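Local atomic coordinates of glycerol trinitrate reductase (Agrobacterium tumefaciens, PDB entry 5EPD), a protein that probably uses FMN and a nicotinamide cofactor to reduce its substrates, as Old Yellow Enzymes do, and is named for its action on glycerol trinitrate. Residues A[220-225]-A[263-268]; A[247-252]-A[269-274]; A[193-198]-A[230-235]. One frame throughout, in Å; residues are numbered along the deposited sequence.

Contact 1 (A[220-225]-A[263-268]); sequences GSVENR and PQTQYD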
ATOM      1  N   GLY A 220     -23.541   8.780   3.744  1.00 36.43           N
ATOM      2  CA  GLY A 220     -24.877   9.024   3.238  1.00 35.54           C
ATOM      3  C   GLY A 220     -24.952   9.294   1.758  1.00 34.99           C
ATOM      4  O   GLY A 220     -26.045   9.430   1.222  1.00 36.13           O
ATOM      5  N   SER A 221     -23.808   9.370   1.089  1.00 33.50           N
ATOM      6  CA  SER A 221     -23.798   9.550  -0.361  1.00 34.64           C
ATOM      7  C   SER A 221     -22.418   9.295  -0.944  1.00 34.07           C
ATOM      8  O   SER A 221     -21.409   9.177  -0.224  1.00 33.68           O
ATOM      9  CB  SER A 221     -24.250  10.967  -0.746  1.00 36.62           C
ATOM     10  OG  SER A 221     -23.325  11.947  -0.292  1.00 35.53           O
ATOM     11  N   VAL A 222     -22.379   9.225  -2.263  1.00 32.83           N
ATOM     12  CA  VAL A 222     -21.113   9.044  -2.965  1.00 33.61           C
ATOM     13  C   VAL A 222     -20.100  10.059  -2.453  1.00 33.07           C
ATOM     14  O   VAL A 222     -18.996   9.705  -2.049  1.00 33.34           O
ATOM     15  CB  VAL A 222     -21.306   9.223  -4.484  1.00 32.75           C
ATOM     16  CG1 VAL A 222     -19.964   9.380  -5.208  1.00 31.46           C
ATOM     17  CG2 VAL A 222     -22.123   8.054  -5.037  1.00 33.09           C
ATOM     18  N   GLU A 223     -20.518  11.316  -2.445  1.00 32.13           N
ATOM     19  CA  GLU A 223     -19.642  12.452  -2.182  1.00 34.66           C
ATOM     20  C   GLU A 223     -19.180  12.488  -0.735  1.00 34.06           C
ATOM     21  O   GLU A 223     -18.033  12.798  -0.451  1.00 34.93           O
ATOM     22  CB  GLU A 223     -20.357  13.771  -2.548  1.00 36.57           C
ATOM     23  CG  GLU A 223     -20.718  13.933  -4.041  1.00 39.25           C
ATOM     24  CD  GLU A 223     -22.041  13.270  -4.501  1.00 40.78           C
ATOM     25  OE1 GLU A 223     -22.751  12.621  -3.695  1.00 40.43           O
ATOM     26  OE2 GLU A 223     -22.381  13.400  -5.709  1.00 43.31           O
ATOM     27  N   ASN A 224     -20.086  12.166   0.177  1.00 34.23           N
ATOM     28  CA  ASN A 224     -19.761  12.118   1.573  1.00 34.37           C
ATOM     29  C   ASN A 224     -18.873  10.961   1.942  1.00 34.39           C
ATOM     30  O   ASN A 224     -17.909  11.157   2.682  1.00 33.93           O
ATOM     31  CB  ASN A 224     -21.037  12.029   2.381  1.00 36.87           C
ATOM     32  CG  ASN A 224     -21.703  13.367   2.510  1.00 38.62           C
ATOM     33  OD1 ASN A 224     -21.314  14.328   1.828  1.00 37.96           O
ATOM     34  ND2 ASN A 224     -22.678  13.464   3.409  1.00 39.47           N
ATOM     35  N   ARG A 225     -19.218   9.760   1.462  1.00 32.92           N
ATOM     36  CA  ARG A 225     -18.412   8.545   1.701  1.00 32.12           C
ATOM     37  C   ARG A 225     -16.963   8.721   1.210  1.00 33.74           C
ATOM     38  O   ARG A 225     -16.001   8.225   1.815  1.00 32.52           O
ATOM     39  CB  ARG A 225     -19.064   7.321   1.025  1.00 29.93           C
ATOM     40  CG  ARG A 225     -20.183   6.695   1.851  1.00 29.84           C
ATOM     41  CD  ARG A 225     -20.530   5.291   1.361  1.00 29.09           C
ATOM     42  NE  ARG A 225     -20.875   5.369  -0.047  1.00 28.35           N
ATOM     43  CZ  ARG A 225     -22.072   5.718  -0.515  1.00 27.77           C
ATOM     44  NH1 ARG A 225     -23.085   5.987   0.313  1.00 28.38           N
ATOM     45  NH2 ARG A 225     -22.269   5.790  -1.828  1.00 27.26           N
ATOM     46  N   PRO A 263     -20.018   0.285  -7.011  1.00 34.25           N
ATOM     47  CA  PRO A 263     -18.637   0.767  -6.954  1.00 34.12           C
ATOM     48  C   PRO A 263     -18.255   1.620  -8.159  1.00 32.47           C
ATOM     49  O   PRO A 263     -17.380   2.498  -8.054  1.00 31.69           O
ATOM     50  CB  PRO A 263     -17.812  -0.527  -6.890  1.00 34.27           C
ATOM     51  CG  PRO A 263     -18.723  -1.617  -7.366  1.00 33.25           C
ATOM     52  CD  PRO A 263     -20.100  -1.188  -6.964  1.00 34.72           C
ATOM     53  N   GLN A 264     -18.911   1.379  -9.283  1.00 30.91           N
ATOM     54  CA  GLN A 264     -18.633   2.162 -10.474  1.00 34.38           C
ATOM     55  C   GLN A 264     -18.893   3.679 -10.246  1.00 34.95           C
ATOM     56  O   GLN A 264     -18.009   4.515 -10.483  1.00 35.11           O
ATOM     57  CB  GLN A 264     -19.461   1.646 -11.664  1.00 35.53           C
ATOM     58  CG  GLN A 264     -18.964   2.181 -12.998  1.00 34.63           C
ATOM     59  CD  GLN A 264     -17.610   1.592 -13.399  1.00 35.30           C
ATOM     60  OE1 GLN A 264     -17.508   0.397 -13.661  1.00 33.70           O
ATOM     61  NE2 GLN A 264     -16.570   2.438 -13.463  1.00 34.81           N
ATOM     62  N   THR A 265     -20.094   4.015  -9.778  1.00 33.53           N
ATOM     63  CA  THR A 265     -20.428   5.398  -9.437  1.00 34.33           C
ATOM     64  C   THR A 265     -19.456   5.928  -8.388  1.00 33.95           C
ATOM     65  O   THR A 265     -18.934   7.044  -8.500  1.00 33.83           O
ATOM     66  CB  THR A 265     -21.866   5.503  -8.877  1.00 34.42           C
ATOM     67  OG1 THR A 265     -22.786   4.929  -9.821  1.00 34.52           O
ATOM     68  CG2 THR A 265     -22.239   6.957  -8.608  1.00 33.46           C
ATOM     69  N   GLN A 266     -19.217   5.107  -7.367  1.00 34.72           N
ATOM     70  CA  GLN A 266     -18.367   5.495  -6.244  1.00 33.01           C
ATOM     71  C   GLN A 266     -16.966   5.843  -6.726  1.00 31.69           C
ATOM     72  O   GLN A 266     -16.388   6.870  -6.285  1.00 29.06           O
ATOM     73  CB  GLN A 266     -18.309   4.376  -5.197  1.00 32.30           C
ATOM     74  CG  GLN A 266     -17.614   4.748  -3.887  1.00 32.43           C
ATOM     75  CD  GLN A 266     -18.300   5.871  -3.121  1.00 34.10           C
ATOM     76  OE1 GLN A 266     -19.379   5.680  -2.517  1.00 32.71           O
ATOM     77  NE2 GLN A 266     -17.669   7.054  -3.117  1.00 34.35           N
ATOM     78  N   TYR A 267     -16.411   5.003  -7.617  1.00 30.98           N
ATOM     79  CA  TYR A 267     -14.970   5.113  -7.968  1.00 29.84           C
ATOM     80  C   TYR A 267     -14.698   5.958  -9.208  1.00 30.84           C
ATOM     81  O   TYR A 267     -13.586   6.465  -9.365  1.00 30.70           O
ATOM     82  CB  TYR A 267     -14.281   3.735  -8.015  1.00 28.58           C
ATOM     83  CG  TYR A 267     -13.948   3.238  -6.617  1.00 27.56           C
ATOM     84  CD1 TYR A 267     -14.905   2.565  -5.854  1.00 28.28           C
ATOM     85  CD2 TYR A 267     -12.702   3.479  -6.043  1.00 26.44           C
ATOM     86  CE1 TYR A 267     -14.636   2.157  -4.557  1.00 27.29           C
ATOM     87  CE2 TYR A 267     -12.414   3.066  -4.745  1.00 26.27           C
ATOM     88  CZ  TYR A 267     -13.391   2.408  -4.007  1.00 26.52           C
ATOM     89  OH  TYR A 267     -13.154   1.993  -2.725  1.00 23.48           O
ATOM     90  N   ASP A 268     -15.711   6.123 -10.069  1.00 32.07           N
ATOM     91  CA  ASP A 268     -15.674   7.158 -11.114  1.00 32.33           C
ATOM     92  C   ASP A 268     -15.587   8.539 -10.458  1.00 31.64           C
ATOM     93  O   ASP A 268     -14.797   9.397 -10.896  1.00 29.94           O
ATOM     94  CB  ASP A 268     -16.939   7.134 -11.979  1.00 33.04           C
ATOM     95  CG  ASP A 268     -16.985   5.970 -12.922  1.00 34.10           C
ATOM     96  OD1 ASP A 268     -15.951   5.293 -13.130  1.00 37.63           O
ATOM     97  OD2 ASP A 268     -18.072   5.733 -13.472  1.00 34.90           O
TER
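Gln266 carries all the hydrogen bonds of this contact, reaching across with both ends of its amide to Arg225 and to the backbone of Val222. Its CG is anti to the backbone N and the chain bends at chi2, which turns the amide to helix 222-225. On the oxygen side, Gln266 OE1 accepts from Arg225 NE at 2.9 Å and from Arg225 NH2 at 3.0 Å. The guanidinium therefore meets the carbonyl oxygen side-on, with two nitrogens converging on one atom. That oxygen lies near the guanidinium plane, whereas the amide plane itself stands 84° away, almost upright on it. Both bonds are bent, about 140° at the hydrogen, because the N-H bonds of one rigid guanidinium run roughly parallel and cannot both aim at a single oxygen. On the nitrogen side, Gln266 NE2 donates to Val222 O at 3.2 Å. This bond is longer but much straighter (165°), and the acceptor lies in the amide plane. With oxygen and nitrogen both engaged, the amide's rotation is fixed.

The contact joins the one-turn helix 222-225 to the first turn of helix 263-276, one of the outer helices of the TIM barrel. Ser221 is the N-cap of the short helix, and Asn224 N donates to its OG. Ser221 O also lies over the centre of the Arg225 guanidinium, 3.5 Å above its plane. A weak bond from Arg225 NE to Ala207 O links the same group to the end of helix 202-207.

The apolar part centres on Val222. Val222 CG2 meets Thr265 CG2 at 3.7 Å, the two side chains crossing at about a right angle. Thr265 offers its methyl because OG1 is turned to Asp262 OD2, with which it is hydrogen-bonded. Val222 CG1 is 3.9 Å from Gln266 NE2, and these side chains slide past each other in opposite directions.

Contact 2 (A[247-252]-A[269-274]); sequences IRISPV and YIVDKL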
ATOM      1  N   ILE A 247      -2.011   7.081  -4.729  1.00 27.44           N
ATOM      2  CA  ILE A 247      -2.983   6.420  -3.895  1.00 27.91           C
ATOM      3  C   ILE A 247      -3.211   5.038  -4.500  1.00 28.68           C
ATOM      4  O   ILE A 247      -3.103   4.869  -5.734  1.00 27.76           O
ATOM      5  CB  ILE A 247      -4.296   7.242  -3.827  1.00 29.14           C
ATOM      6  CG1 ILE A 247      -5.279   6.634  -2.844  1.00 28.98           C
ATOM      7  CG2 ILE A 247      -4.947   7.354  -5.202  1.00 29.98           C
ATOM      8  CD1 ILE A 247      -6.509   7.483  -2.660  1.00 29.96           C
ATOM      9  N   ARG A 248      -3.489   4.056  -3.632  1.00 27.49           N
ATOM     10  CA  ARG A 248      -3.981   2.729  -4.055  1.00 27.79           C
ATOM     11  C   ARG A 248      -5.477   2.595  -3.757  1.00 26.83           C
ATOM     12  O   ARG A 248      -5.892   2.966  -2.673  1.00 25.20           O
ATOM     13  CB  ARG A 248      -3.230   1.626  -3.301  1.00 29.69           C
ATOM     14  CG  ARG A 248      -3.453   0.214  -3.828  1.00 31.69           C
ATOM     15  CD  ARG A 248      -2.577  -0.825  -3.107  1.00 33.77           C
ATOM     16  NE  ARG A 248      -1.988  -1.802  -4.039  1.00 37.58           N
ATOM     17  CZ  ARG A 248      -1.684  -3.072  -3.744  1.00 40.70           C
ATOM     18  NH1 ARG A 248      -1.926  -3.558  -2.537  1.00 39.52           N
ATOM     19  NH2 ARG A 248      -1.143  -3.875  -4.674  1.00 43.34           N
ATOM     20  N   ILE A 249      -6.258   2.045  -4.702  1.00 26.39           N
ATOM     21  CA  ILE A 249      -7.673   1.708  -4.503  1.00 26.53           C
ATOM     22  C   ILE A 249      -8.001   0.316  -5.034  1.00 26.95           C
ATOM     23  O   ILE A 249      -7.313  -0.222  -5.896  1.00 26.49           O
ATOM     24  CB  ILE A 249      -8.629   2.696  -5.221  1.00 27.76           C
ATOM     25  CG1 ILE A 249      -8.409   2.638  -6.738  1.00 29.96           C
ATOM     26  CG2 ILE A 249      -8.410   4.105  -4.684  1.00 27.98           C
ATOM     27  CD1 ILE A 249      -9.257   3.568  -7.580  1.00 30.16           C
ATOM     28  N   SER A 250      -9.090  -0.233  -4.534  1.00 26.47           N
ATOM     29  CA  SER A 250      -9.547  -1.563  -4.895  1.00 27.67           C
ATOM     30  C   SER A 250     -11.079  -1.520  -5.027  1.00 28.11           C
ATOM     31  O   SER A 250     -11.794  -1.885  -4.070  1.00 29.16           O
ATOM     32  CB  SER A 250      -9.149  -2.550  -3.784  1.00 28.15           C
ATOM     33  OG  SER A 250      -9.732  -2.197  -2.520  1.00 25.47           O
ATOM     34  N   PRO A 251     -11.596  -1.028  -6.179  1.00 28.35           N
ATOM     35  CA  PRO A 251     -13.040  -0.832  -6.385  1.00 28.39           C
ATOM     36  C   PRO A 251     -13.907  -2.046  -6.049  1.00 30.41           C
ATOM     37  O   PRO A 251     -14.932  -1.905  -5.369  1.00 31.01           O
ATOM     38  CB  PRO A 251     -13.133  -0.523  -7.884  1.00 29.23           C
ATOM     39  CG  PRO A 251     -11.846   0.147  -8.185  1.00 29.09           C
ATOM     40  CD  PRO A 251     -10.821  -0.582  -7.356  1.00 28.56           C
ATOM     41  N   VAL A 252     -13.490  -3.220  -6.518  1.00 32.24           N
ATOM     42  CA  VAL A 252     -14.225  -4.451  -6.317  1.00 36.12           C
ATOM     43  C   VAL A 252     -13.627  -5.244  -5.161  1.00 38.70           C
ATOM     44  O   VAL A 252     -12.526  -5.753  -5.250  1.00 39.15           O
ATOM     45  CB  VAL A 252     -14.211  -5.295  -7.597  1.00 39.18           C
ATOM     46  CG1 VAL A 252     -15.109  -6.513  -7.437  1.00 42.26           C
ATOM     47  CG2 VAL A 252     -14.669  -4.456  -8.786  1.00 40.17           C
ATOM     48  N   TYR A 269     -16.416   8.746  -9.426  1.00 29.28           N
ATOM     49  CA  TYR A 269     -16.382   9.987  -8.640  1.00 31.65           C
ATOM     50  C   TYR A 269     -15.010  10.249  -8.002  1.00 31.42           C
ATOM     51  O   TYR A 269     -14.394  11.309  -8.218  1.00 31.55           O
ATOM     52  CB  TYR A 269     -17.457   9.984  -7.536  1.00 32.93           C
ATOM     53  CG  TYR A 269     -17.403  11.265  -6.722  1.00 36.02           C
ATOM     54  CD1 TYR A 269     -17.935  12.447  -7.234  1.00 36.25           C
ATOM     55  CD2 TYR A 269     -16.767  11.316  -5.468  1.00 37.03           C
ATOM     56  CE1 TYR A 269     -17.876  13.640  -6.521  1.00 37.75           C
ATOM     57  CE2 TYR A 269     -16.701  12.510  -4.743  1.00 37.26           C
ATOM     58  CZ  TYR A 269     -17.261  13.676  -5.273  1.00 38.70           C
ATOM     59  OH  TYR A 269     -17.230  14.888  -4.590  1.00 34.98           O
ATOM     60  N   ILE A 270     -14.554   9.267  -7.211  1.00 32.84           N
ATOM     61  CA  ILE A 270     -13.251   9.328  -6.526  1.00 30.99           C
ATOM     62  C   ILE A 270     -12.102   9.591  -7.503  1.00 30.39           C
ATOM     63  O   ILE A 270     -11.244  10.432  -7.232  1.00 30.64           O
ATOM     64  CB  ILE A 270     -12.978   8.051  -5.677  1.00 28.99           C
ATOM     65  CG1 ILE A 270     -13.775   8.124  -4.368  1.00 27.82           C
ATOM     66  CG2 ILE A 270     -11.487   7.902  -5.342  1.00 28.54           C
ATOM     67  CD1 ILE A 270     -14.152   6.774  -3.792  1.00 28.40           C
ATOM     68  N   VAL A 271     -12.069   8.890  -8.630  1.00 29.81           N
ATOM     69  CA  VAL A 271     -10.957   9.113  -9.592  1.00 31.59           C
ATOM     70  C   VAL A 271     -11.060  10.479 -10.286  1.00 32.17           C
ATOM     71  O   VAL A 271     -10.042  11.120 -10.486  1.00 33.37           O
ATOM     72  CB  VAL A 271     -10.772   7.942 -10.598  1.00 31.41           C
ATOM     73  CG1 VAL A 271      -9.784   8.299 -11.720  1.00 31.30           C
ATOM     74  CG2 VAL A 271     -10.282   6.697  -9.856  1.00 30.96           C
ATOM     75  N   ASP A 272     -12.267  10.937 -10.609  1.00 34.44           N
ATOM     76  CA  ASP A 272     -12.450  12.324 -11.083  1.00 38.29           C
ATOM     77  C   ASP A 272     -11.814  13.320 -10.113  1.00 36.86           C
ATOM     78  O   ASP A 272     -11.048  14.200 -10.493  1.00 34.95           O
ATOM     79  CB  ASP A 272     -13.944  12.681 -11.203  1.00 40.54           C
ATOM     80  CG  ASP A 272     -14.620  12.041 -12.402  1.00 42.79           C
ATOM     81  OD1 ASP A 272     -13.923  11.755 -13.411  1.00 39.20           O
ATOM     82  OD2 ASP A 272     -15.862  11.831 -12.319  1.00 41.94           O
ATOM     83  N   LYS A 273     -12.173  13.184  -8.848  1.00 38.52           N
ATOM     84  CA  LYS A 273     -11.652  14.062  -7.817  1.00 40.35           C
ATOM     85  C   LYS A 273     -10.138  13.903  -7.586  1.00 39.16           C
ATOM     86  O   LYS A 273      -9.430  14.888  -7.323  1.00 37.13           O
ATOM     87  CB  LYS A 273     -12.430  13.811  -6.535  1.00 43.58           C
ATOM     88  CG  LYS A 273     -13.838  14.378  -6.610  1.00 47.97           C
ATOM     89  CD  LYS A 273     -13.801  15.883  -6.360  1.00 51.95           C
ATOM     90  CE  LYS A 273     -15.188  16.498  -6.295  1.00 55.17           C
ATOM     91  NZ  LYS A 273     -15.569  17.161  -7.572  1.00 55.28           N
ATOM     92  N   LEU A 274      -9.643  12.670  -7.678  1.00 37.65           N
ATOM     93  CA  LEU A 274      -8.206  12.433  -7.541  1.00 38.83           C
ATOM     94  C   LEU A 274      -7.481  13.101  -8.680  1.00 36.83           C
ATOM     95  O   LEU A 274      -6.480  13.769  -8.448  1.00 36.08           O
ATOM     96  CB  LEU A 274      -7.861  10.943  -7.517  1.00 39.52           C
ATOM     97  CG  LEU A 274      -8.225  10.232  -6.225  1.00 39.38           C
ATOM     98  CD1 LEU A 274      -8.229   8.724  -6.478  1.00 41.58           C
ATOM     99  CD2 LEU A 274      -7.277  10.635  -5.097  1.00 40.26           C
TER
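Within the beta-alpha-beta unit formed by strand 245-249, helix 263-276 and strand 281-284, Ile247 and Ile249 of the first strand face Leu274 and Val271 of the helix. The two strand residues are two positions apart, so both point to the same side of the sheet, and both bonds from CA to CB are directed at the helix. Their partners are three positions apart, about one turn.

Ile247 and Leu274 make the broader of the two apolar pairs. Ile247 CG2 touches Leu274 CD1 at 3.8 Å and reaches the second methyl, Leu274 CD2, at 4.0 Å. Ile247 CD1 comes to 4.1 Å from that same Leu274 CD2, so the CG2 branch lies against both leucine methyls and CD1 adds a contact to one of them, the side chains crossing nearly at right angles. With CG1 of Ile247 anti to the backbone N (chi1 -174°), CG2 is left between N and the carbonyl carbon, where it meets the leucine fork.

The second pair touches through one methyl of each residue, Ile249 CD1 against Val271 CG2 at 4.0 Å, again roughly perpendicular. Ile249 takes the less common chi1 of 63° and then an extended chi2, which carries CD1 out to the helix. Backbones stay well separated: the CA atoms of Ile247 and Leu274 are 8.8 Å apart, with apolar side chains between them. All four residues are buried.

Other elements pack on the same four residues. Thr233 of helix 227-240 packs on both Ile247 and Leu274, while Leu303 and Arg306 of helix 300-306 pack on Val271. Strand 281-284 pairs with this strand through its backbone and contributes Ile282 and Val284 beside Ile247 and Ile249.

Contact 3 (A[193-198]-A[230-235]); sequences VEVHGA and LEVTAA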
ATOM      1  N   VAL A 193       5.055   8.970  -1.460  1.00 35.77           N
ATOM      2  CA  VAL A 193       4.174   8.092  -0.688  1.00 36.40           C
ATOM      3  C   VAL A 193       2.995   7.572  -1.493  1.00 34.59           C
ATOM      4  O   VAL A 193       2.623   8.131  -2.542  1.00 35.97           O
ATOM      5  CB  VAL A 193       3.581   8.798   0.540  1.00 37.43           C
ATOM      6  CG1 VAL A 193       4.699   9.280   1.460  1.00 37.36           C
ATOM      7  CG2 VAL A 193       2.671   9.947   0.104  1.00 38.47           C
ATOM      8  N   GLU A 194       2.400   6.508  -0.965  1.00 31.49           N
ATOM      9  CA  GLU A 194       1.189   5.933  -1.524  1.00 29.07           C
ATOM     10  C   GLU A 194       0.145   5.803  -0.403  1.00 28.23           C
ATOM     11  O   GLU A 194       0.290   5.020   0.507  1.00 28.20           O
ATOM     12  CB  GLU A 194       1.470   4.566  -2.141  1.00 29.54           C
ATOM     13  CG  GLU A 194       0.222   3.986  -2.759  1.00 32.37           C
ATOM     14  CD  GLU A 194       0.428   2.644  -3.383  1.00 33.37           C
ATOM     15  OE1 GLU A 194      -0.055   1.651  -2.785  1.00 34.90           O
ATOM     16  OE2 GLU A 194       1.051   2.594  -4.467  1.00 35.52           O
ATOM     17  N   VAL A 195      -0.914   6.586  -0.484  1.00 29.53           N
ATOM     18  CA  VAL A 195      -2.014   6.539   0.481  1.00 27.59           C
ATOM     19  C   VAL A 195      -2.722   5.178   0.345  1.00 27.23           C
ATOM     20  O   VAL A 195      -3.157   4.803  -0.760  1.00 26.82           O
ATOM     21  CB  VAL A 195      -2.984   7.742   0.231  1.00 26.56           C
ATOM     22  CG1 VAL A 195      -4.244   7.664   1.099  1.00 27.35           C
ATOM     23  CG2 VAL A 195      -2.253   9.060   0.484  1.00 27.37           C
ATOM     24  N   HIS A 196      -2.828   4.419   1.438  1.00 26.26           N
ATOM     25  CA  HIS A 196      -3.553   3.137   1.345  1.00 26.68           C
ATOM     26  C   HIS A 196      -5.099   3.367   1.388  1.00 27.80           C
ATOM     27  O   HIS A 196      -5.728   3.466   2.476  1.00 27.97           O
ATOM     28  CB  HIS A 196      -3.082   2.130   2.421  1.00 25.97           C
ATOM     29  CG  HIS A 196      -3.375   0.686   2.091  1.00 24.22           C
ATOM     30  ND1 HIS A 196      -4.269   0.294   1.109  1.00 23.28           N
ATOM     31  CD2 HIS A 196      -2.900  -0.459   2.640  1.00 23.05           C
ATOM     32  CE1 HIS A 196      -4.312  -1.025   1.050  1.00 23.73           C
ATOM     33  NE2 HIS A 196      -3.489  -1.508   1.971  1.00 23.01           N
ATOM     34  N   GLY A 197      -5.699   3.446   0.191  1.00 26.48           N
ATOM     35  CA  GLY A 197      -7.143   3.674   0.046  1.00 26.17           C
ATOM     36  C   GLY A 197      -7.928   2.406  -0.290  1.00 26.66           C
ATOM     37  O   GLY A 197      -9.106   2.495  -0.693  1.00 25.15           O
ATOM     38  N   ALA A 198      -7.300   1.236  -0.061  1.00 26.31           N
ATOM     39  CA  ALA A 198      -7.804  -0.083  -0.523  1.00 24.73           C
ATOM     40  C   ALA A 198      -7.918  -1.108   0.585  1.00 24.98           C
ATOM     41  O   ALA A 198      -7.589  -0.841   1.759  1.00 25.57           O
ATOM     42  CB  ALA A 198      -6.873  -0.639  -1.602  1.00 25.24           C
ATOM     43  N   LEU A 230     -10.423  11.645  -0.015  1.00 31.90           N
ATOM     44  CA  LEU A 230     -10.032  12.800  -0.797  1.00 31.78           C
ATOM     45  C   LEU A 230      -9.373  13.875   0.072  1.00 31.04           C
ATOM     46  O   LEU A 230      -8.384  14.484  -0.349  1.00 30.54           O
ATOM     47  CB  LEU A 230     -11.253  13.369  -1.538  1.00 33.12           C
ATOM     48  CG  LEU A 230     -11.909  12.462  -2.591  1.00 32.89           C
ATOM     49  CD1 LEU A 230     -13.153  13.162  -3.126  1.00 33.09           C
ATOM     50  CD2 LEU A 230     -10.949  12.116  -3.729  1.00 32.60           C
ATOM     51  N   GLU A 231      -9.901  14.097   1.271  1.00 30.09           N
ATOM     52  CA  GLU A 231      -9.280  15.034   2.209  1.00 31.81           C
ATOM     53  C   GLU A 231      -7.891  14.591   2.571  1.00 31.95           C
ATOM     54  O   GLU A 231      -6.980  15.417   2.674  1.00 33.15           O
ATOM     55  CB  GLU A 231     -10.112  15.192   3.483  1.00 33.56           C
ATOM     56  CG  GLU A 231     -11.261  16.175   3.281  1.00 37.27           C
ATOM     57  CD  GLU A 231     -12.195  16.255   4.464  1.00 39.95           C
ATOM     58  OE1 GLU A 231     -11.924  15.567   5.470  1.00 37.71           O
ATOM     59  OE2 GLU A 231     -13.196  16.999   4.369  1.00 44.22           O
ATOM     60  N   VAL A 232      -7.723  13.285   2.778  1.00 32.76           N
ATOM     61  CA  VAL A 232      -6.416  12.750   3.168  1.00 31.77           C
ATOM     62  C   VAL A 232      -5.406  12.925   2.012  1.00 30.70           C
ATOM     63  O   VAL A 232      -4.327  13.473   2.205  1.00 31.70           O
ATOM     64  CB  VAL A 232      -6.512  11.281   3.665  1.00 32.44           C
ATOM     65  CG1 VAL A 232      -5.136  10.621   3.692  1.00 33.10           C
ATOM     66  CG2 VAL A 232      -7.138  11.215   5.052  1.00 32.57           C
ATOM     67  N   THR A 233      -5.770  12.503   0.810  1.00 28.85           N
ATOM     68  CA  THR A 233      -4.902  12.677  -0.356  1.00 29.14           C
ATOM     69  C   THR A 233      -4.594  14.168  -0.674  1.00 29.80           C
ATOM     70  O   THR A 233      -3.488  14.516  -1.087  1.00 29.95           O
ATOM     71  CB  THR A 233      -5.522  11.981  -1.597  1.00 28.61           C
ATOM     72  OG1 THR A 233      -5.978  10.670  -1.242  1.00 26.69           O
ATOM     73  CG2 THR A 233      -4.522  11.872  -2.743  1.00 29.84           C
ATOM     74  N   ALA A 234      -5.572  15.043  -0.491  1.00 32.94           N
ATOM     75  CA  ALA A 234      -5.378  16.481  -0.730  1.00 35.52           C
ATOM     76  C   ALA A 234      -4.347  17.100   0.238  1.00 37.62           C
ATOM     77  O   ALA A 234      -3.501  17.919  -0.169  1.00 36.82           O
ATOM     78  CB  ALA A 234      -6.724  17.214  -0.631  1.00 36.81           C
ATOM     79  N   ALA A 235      -4.434  16.700   1.516  1.00 38.44           N
ATOM     80  CA  ALA A 235      -3.517  17.170   2.552  1.00 37.57           C
ATOM     81  C   ALA A 235      -2.106  16.632   2.351  1.00 39.70           C
ATOM     82  O   ALA A 235      -1.139  17.353   2.564  1.00 43.15           O
ATOM     83  CB  ALA A 235      -4.033  16.787   3.920  1.00 36.99           C
TER
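Val195 meets Val232 and Thr233 through a single methyl, CG1, which touches two successive residues of the helix. The close part of the contact is this one methyl. Val195 CG1 lies 4.0 Å from Val232 CG1, an ordinary van der Waals pair, and 4.2 Å from Thr233 OG1. Both helix side chains are approached at a slant. In Val195, CG1 stands anti to the backbone N (chi1 173°), and that rotation leads it to the helix. The backbones are close: the CA atoms of Val195 and Thr233 are 6.8 Å apart, a separation allowed by the small side chains on both elements. The hydroxyl does not bond across the contact; Thr233 OG1 is hydrogen-bonded to Met229 O, one turn back in its own helix, so the valine methyl meets a polar atom that already has a partner.

The interface is otherwise slight, with about 104 Å² buried over the two segments together. On the helix, Leu230, Glu231, Ala234 and Ala235 make no touch with the strand and are partly exposed. In contrast, the three touching residues are buried. Phe178 of helix 171-187 covers Val232, and Ile247 of strand 245-249 lies beside Val195.

Glu194 and His196, the strand residues next to Val195, lie on the other side of the sheet from the helix. Glu194 OE2 is hydrogen-bonded there to Tyr281 OH and His283 ND1. An apolar strand residue packing outward on a covering helix, with its neighbours turned into the barrel, fits the beta/alpha (TIM) barrel of the Old Yellow Enzyme family; here helix 227-240 belongs to the beta-alpha-beta crossover that leads from strand 193-196 to the adjacent parallel strand 245-249.

In the fold
The three contacts lie on the same side of the chain's centre, around neighbouring strands of the eight-stranded parallel barrel. Contact 2 is in the middle, its centre about 10 Å from the centres of contacts 1 and 3, which are about 16 Å apart. Contacts 1 and 2 share helix 263-276, where Tyr267 packs on Ile249 and Val222 on Tyr269. Contacts 2 and 3 share the sheet: strands 193-196 and 245-249 are neighbours, with Arg248 N probably hydrogen-bonded to Val195 O. Contact 3 closes before contact 2 opens along the chain, whereas contact 1 interleaves with both. Together they tie successive strands to their outer helices and to the short helix 222-225 at the periphery.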